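Local coordinates for SusD superfamily protein (Bacteroides fragilis NCTC 9343, PDB 3NQP), which probably binds glycans at the bacterial outer membrane as a SusD-family lipoprotein, helping to capture sugars for uptake, at residues N74-E77 with T78-G81; T289-T292 with K293-Q297; T428-F431 with T432-E435. One frame throughout, in Å; residues are numbered along the deposited sequence.

Contact 1 (N74-E77 with T78-G81)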
# COMPACT_ATOMS: atom_id res chain seq x y z
N ASN A 74 1.63 19.88 2.74
CA ASN A 74 1.09 21.03 3.45
C ASN A 74 0.28 20.45 4.59
O ASN A 74 -0.87 20.04 4.39
CB ASN A 74 0.10 21.86 2.61
CG ASN A 74 0.74 22.60 1.46
OD1 ASN A 74 1.97 22.77 1.38
ND2 ASN A 74 -0.13 23.07 0.54
N PHE A 75 0.90 20.40 5.77
CA PHE A 75 0.30 19.80 6.94
C PHE A 75 0.41 20.72 8.13
O PHE A 75 1.50 21.20 8.43
CB PHE A 75 1.01 18.50 7.28
CG PHE A 75 0.52 17.30 6.48
CD1 PHE A 75 -0.67 16.66 6.83
CD2 PHE A 75 1.22 16.82 5.41
CE1 PHE A 75 -1.12 15.58 6.14
CE2 PHE A 75 0.75 15.73 4.68
CZ PHE A 75 -0.41 15.11 5.06
N ASP A 76 -0.72 20.94 8.79
CA ASP A 76 -0.79 21.65 10.08
C ASP A 76 -2.17 21.39 10.69
O ASP A 76 -2.96 20.59 10.14
CB ASP A 76 -0.50 23.15 9.88
CG ASP A 76 -1.44 23.81 8.88
OD1 ASP A 76 -2.66 23.50 8.90
OD2 ASP A 76 -0.99 24.66 8.08
N GLU A 77 -2.52 22.05 11.79
CA GLU A 77 -3.78 21.76 12.46
C GLU A 77 -5.07 22.11 11.68
O GLU A 77 -6.15 21.73 12.12
CB GLU A 77 -3.83 22.40 13.85
CG GLU A 77 -3.98 23.89 13.81
CD GLU A 77 -4.15 24.52 15.20
OE1 GLU A 77 -4.14 23.83 16.25
OE2 GLU A 77 -4.35 25.75 15.21
N THR A 78 -4.96 22.84 10.57
CA THR A 78 -6.13 23.06 9.69
C THR A 78 -5.96 22.39 8.33
O THR A 78 -6.83 22.55 7.48
CB THR A 78 -6.45 24.56 9.53
OG1 THR A 78 -5.31 25.27 9.07
CG2 THR A 78 -6.90 25.16 10.89
N HIS A 79 -4.86 21.65 8.13
CA HIS A 79 -4.63 20.87 6.92
C HIS A 79 -4.08 19.48 7.34
O HIS A 79 -2.87 19.26 7.42
CB HIS A 79 -3.63 21.57 5.97
CG HIS A 79 -3.99 22.99 5.63
ND1 HIS A 79 -3.80 24.03 6.52
CD2 HIS A 79 -4.49 23.55 4.50
CE1 HIS A 79 -4.19 25.17 5.96
NE2 HIS A 79 -4.63 24.90 4.75
N THR A 80 -4.99 18.56 7.67
CA THR A 80 -4.64 17.34 8.38
C THR A 80 -4.72 16.07 7.50
O THR A 80 -4.37 14.97 7.95
CB THR A 80 -5.47 17.16 9.64
OG1 THR A 80 -6.81 16.86 9.28
CG2 THR A 80 -5.43 18.44 10.54
N GLY A 81 -5.11 16.25 6.24
CA GLY A 81 -5.11 15.17 5.25
C GLY A 81 -6.35 14.30 5.37
O GLY A 81 -7.08 14.09 4.39
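The imidazole of His79 has Asp76 OD1 at its edge, almost in the ring plane, while the phenyl ring of Phe75 has the carbonyl oxygen of Thr80 at its own edge, near CE1. The carboxylate of Asp76 and the imidazole lie side by side and point the same way, but their planes stand 73° apart. They sit on a type I beta turn from Asp76 to His79, closed by a single antiparallel hydrogen-bonded pair, with Asp76 N reaching His79 O at 3.1 Å and His79 N reaching Asp76 O at 3.0 Å. Aspartate suits the first position of the turn because its short side chain can fold back over the turn. With CG between the backbone N and the carbonyl carbon (chi1 57°), OD1 comes within 2.9 Å of Thr78 N, an Asx turn. The same oxygen takes His79 ND1 on its syn side and Thr78 N on its anti side. Such sharing holds the carboxylate against rotation and probably steadies the proton on ND1. Glu77, at the second turn position, has an extended chain whose OE2 forms a salt bridge with Lys498. Phe75 is buried, its ring meeting that of Trp494 and lying against Pro495 and Tyr513, which ties the turn to the C-terminal part of the chain. On the backbone, Phe75 CA makes a CH...O contact of 3.3 Å with His79 O. Thr80 splits its branches: OG1 bonds to Val82 O, leaving the methyl for the turn, where CG2 rests 3.3 Å from Asp76 O. Between imidazole and carboxylate, the bond from His79 ND1 to Asp76 OD1 measures 2.7 Å and is nearly straight, 169° at the hydrogen.

Contact 2 (T289-T292 with K293-Q297)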
# COMPACT_ATOMS: atom_id res chain seq x y z
N THR A 289 -16.40 15.32 -20.54
CA THR A 289 -16.02 16.73 -20.47
C THR A 289 -14.52 17.02 -20.51
O THR A 289 -14.11 18.17 -20.58
CB THR A 289 -16.59 17.37 -19.19
OG1 THR A 289 -16.00 16.74 -18.03
CG2 THR A 289 -18.14 17.23 -19.14
N GLY A 290 -13.70 15.98 -20.47
CA GLY A 290 -12.25 16.16 -20.39
C GLY A 290 -11.56 16.30 -21.73
O GLY A 290 -12.15 16.05 -22.75
N SER A 291 -10.29 16.65 -21.70
CA SER A 291 -9.56 17.00 -22.90
C SER A 291 -8.74 15.82 -23.43
O SER A 291 -8.37 15.83 -24.61
CB SER A 291 -8.61 18.19 -22.65
OG SER A 291 -7.78 17.92 -21.51
N THR A 292 -8.45 14.83 -22.58
CA THR A 292 -7.62 13.67 -23.03
C THR A 292 -8.18 13.02 -24.31
O THR A 292 -7.43 12.70 -25.21
CB THR A 292 -7.46 12.60 -21.89
OG1 THR A 292 -6.90 13.22 -20.72
CG2 THR A 292 -6.56 11.45 -22.31
N LYS A 293 -9.50 12.87 -24.39
CA LYS A 293 -10.14 12.20 -25.55
C LYS A 293 -9.78 12.80 -26.88
O LYS A 293 -9.86 12.10 -27.90
CB LYS A 293 -11.65 12.15 -25.44
CG LYS A 293 -12.34 13.52 -25.26
CD LYS A 293 -13.86 13.44 -25.42
CE LYS A 293 -14.55 14.84 -25.24
NZ LYS A 293 -14.55 15.39 -23.81
N ASN A 294 -9.42 14.08 -26.90
CA ASN A 294 -9.08 14.77 -28.16
C ASN A 294 -7.59 14.80 -28.41
O ASN A 294 -7.17 15.37 -29.37
CB ASN A 294 -9.65 16.19 -28.17
CG ASN A 294 -11.17 16.20 -28.05
OD1 ASN A 294 -11.85 15.42 -28.70
ND2 ASN A 294 -11.68 17.05 -27.19
N ARG A 295 -6.78 14.18 -27.56
CA ARG A 295 -5.36 14.13 -27.81
C ARG A 295 -5.11 12.78 -28.52
O ARG A 295 -6.05 12.19 -29.11
CB ARG A 295 -4.57 14.29 -26.51
CG ARG A 295 -4.80 15.63 -25.84
CD ARG A 295 -3.73 16.10 -24.85
NE ARG A 295 -4.13 17.45 -24.43
CZ ARG A 295 -4.95 17.71 -23.41
NH1 ARG A 295 -5.40 16.75 -22.62
NH2 ARG A 295 -5.31 18.96 -23.16
N TYR A 296 -3.86 12.29 -28.49
CA TYR A 296 -3.45 11.17 -29.31
C TYR A 296 -2.80 10.07 -28.50
O TYR A 296 -2.25 10.29 -27.45
CB TYR A 296 -2.50 11.64 -30.42
CG TYR A 296 -3.13 12.68 -31.29
CD1 TYR A 296 -3.87 12.31 -32.40
CD2 TYR A 296 -3.09 14.03 -30.94
CE1 TYR A 296 -4.51 13.26 -33.17
CE2 TYR A 296 -3.73 14.99 -31.71
CZ TYR A 296 -4.45 14.60 -32.82
OH TYR A 296 -5.07 15.53 -33.63
N GLN A 297 -2.90 8.86 -29.03
CA GLN A 297 -2.17 7.71 -28.56
C GLN A 297 -0.80 7.66 -29.22
O GLN A 297 -0.54 8.35 -30.21
CB GLN A 297 -2.95 6.44 -28.92
CG GLN A 297 -4.42 6.55 -28.55
CD GLN A 297 -5.18 5.27 -28.74
OE1 GLN A 297 -4.76 4.22 -28.25
NE2 GLN A 297 -6.33 5.34 -29.38
O HOH W 1 -4.30 14.19 -21.69
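Ser291 O accepts from Asn294 N at 3.1 Å, and one residue on Thr292 O accepts from Arg295 N at 2.9 Å. These successive bonds, each from an N-H to the carbonyl three residues earlier, wind the backbone from 292 to 294 into a short 3-10 turn. Gly290, just before the turn, is buried. Its carbonyl is taken by the side chain of Lys293, whose NZ lies 2.7 Å from Gly290 O, in the carbonyl plane and on a lone pair. Lysine suits this place because its long chain can run back beside the peptide: beyond CG it is extended as far as CE and bends at the last torsion (chi4 -71°), bringing the ammonium down onto the oxygen. The same NZ also bonds to Val287 O. Beside the turn, Arg295, extended from CG to NE, reaches across to Ser291, and NH1 meets Ser291 OG at 2.9 Å, the hydroxyl tilted 22° from the guanidinium plane. Ser291 O lies over one face of that guanidinium. A water joins the next pair, giving a proton to Thr292 OG1 and taking one from Arg295 NH1. Thr292 OG1 bonds also to Asp61, and the guanidinium makes a cation-pi contact with Tyr354, so the turn is stitched to a distant loop and to strand 351-358. A single turn of 3-10 helix within a long loop, with a lysine bonded back to a carbonyl ahead of it and an arginine to a serine hydroxyl, is the motif built here.

Contact 3 (T428-F431 with T432-E435)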
# COMPACT_ATOMS: atom_id res chain seq x y z
N THR A 428 26.68 -5.27 -5.65
CA THR A 428 27.60 -4.22 -5.22
C THR A 428 27.63 -4.15 -3.72
O THR A 428 26.63 -4.45 -3.05
CB THR A 428 27.25 -2.83 -5.77
OG1 THR A 428 28.20 -1.89 -5.24
CG2 THR A 428 25.80 -2.41 -5.40
N ALA A 429 28.78 -3.72 -3.20
CA ALA A 429 28.95 -3.49 -1.77
C ALA A 429 28.43 -2.13 -1.28
O ALA A 429 28.34 -1.86 -0.08
CB ALA A 429 30.46 -3.65 -1.40
N ASP A 430 28.06 -1.27 -2.22
CA ASP A 430 27.61 0.04 -1.90
C ASP A 430 26.17 0.00 -1.39
O ASP A 430 25.20 -0.23 -2.17
CB ASP A 430 27.70 0.93 -3.14
CG ASP A 430 27.45 2.39 -2.81
OD1 ASP A 430 26.36 2.90 -3.11
OD2 ASP A 430 28.32 3.00 -2.21
N PHE A 431 26.04 0.27 -0.09
CA PHE A 431 24.75 0.26 0.57
C PHE A 431 23.76 1.19 -0.14
O PHE A 431 22.61 0.82 -0.37
CB PHE A 431 24.86 0.68 2.04
CG PHE A 431 23.55 0.63 2.77
CD1 PHE A 431 22.64 1.69 2.69
CD2 PHE A 431 23.22 -0.47 3.56
CE1 PHE A 431 21.41 1.65 3.34
CE2 PHE A 431 21.97 -0.51 4.23
CZ PHE A 431 21.07 0.57 4.12
N THR A 432 24.22 2.37 -0.51
CA THR A 432 23.33 3.38 -1.09
C THR A 432 22.80 2.88 -2.42
O THR A 432 21.61 3.03 -2.75
CB THR A 432 24.05 4.73 -1.29
OG1 THR A 432 24.51 5.24 -0.02
CG2 THR A 432 23.09 5.77 -1.90
N THR A 433 23.68 2.31 -3.23
CA THR A 433 23.25 1.89 -4.59
C THR A 433 22.18 0.81 -4.43
O THR A 433 21.18 0.82 -5.13
CB THR A 433 24.44 1.38 -5.39
OG1 THR A 433 25.42 2.41 -5.42
CG2 THR A 433 24.06 0.98 -6.89
N ASN A 434 22.41 -0.14 -3.52
CA ASN A 434 21.47 -1.19 -3.21
C ASN A 434 20.14 -0.66 -2.69
O ASN A 434 19.08 -1.07 -3.17
CB ASN A 434 22.02 -2.15 -2.16
CG ASN A 434 23.09 -3.11 -2.70
OD1 ASN A 434 23.08 -3.52 -3.88
ND2 ASN A 434 24.01 -3.48 -1.83
N GLU A 435 20.16 0.21 -1.68
CA GLU A 435 18.90 0.76 -1.11
C GLU A 435 18.09 1.47 -2.20
O GLU A 435 16.88 1.28 -2.32
CB GLU A 435 19.20 1.73 0.04
CG GLU A 435 18.04 1.98 0.92
CD GLU A 435 17.91 0.96 2.05
OE1 GLU A 435 18.38 -0.20 1.90
OE2 GLU A 435 17.34 1.31 3.09
O HOH W 2 24.09 -5.95 -4.61
O HOH W 3 27.28 4.66 0.14
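Asp430 OD1 is gripped by two donors of one residue, Thr433 OG1 at a short 2.5 Å and Thr433 N at 2.7 Å, which approach from opposite faces of the carboxylate plane. Aspartate has just the reach for this: with CG swung opposite the backbone N (chi1 -171°), OD1 reaches the N-H of Thr433 in the first turn of the helix. Threonine supplies a second donor from the same residue, its side chain crossing that of Asp430 at about a right angle. The bond from Thr433 N makes Asp430 the N-cap of helix 431-445, and its negative charge would suit the positive end of the helix dipole. The other carboxylate oxygen, OD2, receives a proton from a water that also donates to Thr432 OG1, a hydroxyl bonded in addition to Leu461 O. The regular helical bonds start at once: Asp430 O takes Asn434 N at 3.1 Å and Phe431 O takes Glu435 N at 2.8 Å, both nearly straight. Ahead of the cap, Thr428 makes an ST turn, its OG1 accepting from Asp430 N at 3.1 Å. Asn434 reaches back along the chain, sliding past Thr428 in the opposite direction, and its ND2 gives a hydrogen bond of 3.0 Å to Thr428 O. Its OD1, bonded to Tyr425, comes within 3.3 Å of the Thr428 methyl CG2. On another side of the helix the ring of Phe431 runs alongside the carboxylate of Glu435, their planes 37° apart and CZ 3.6 Å from OE1. Glu435 is buried, but OE2 pairs with Lys216 and with Thr460 N, while OE1 accepts from Asn394 ND2.

Overall arrangement
Contacts 1, 2 and 3 follow one another along the chain and nowhere touch. The centres of contacts 1 and 2 are about 34 Å apart, those of contacts 1 and 3 about 36 Å, and those of contacts 2 and 3 about 42 Å; even the closest atoms, between contacts 1 and 3, remain about 22 Å apart. Each is a local turn or cap in this helix-rich fold: a beta turn in the loop between helices 68-71 and 89-102, a 3-10 turn beside strands 338-344 and 351-358, and the start of helix 431-445. Contacts 2 and 3 both lie in the later, SusD-family part of the sequence, whereas contact 1 lies in the earlier part, related to starch-binding proteins that associate with the outer membrane.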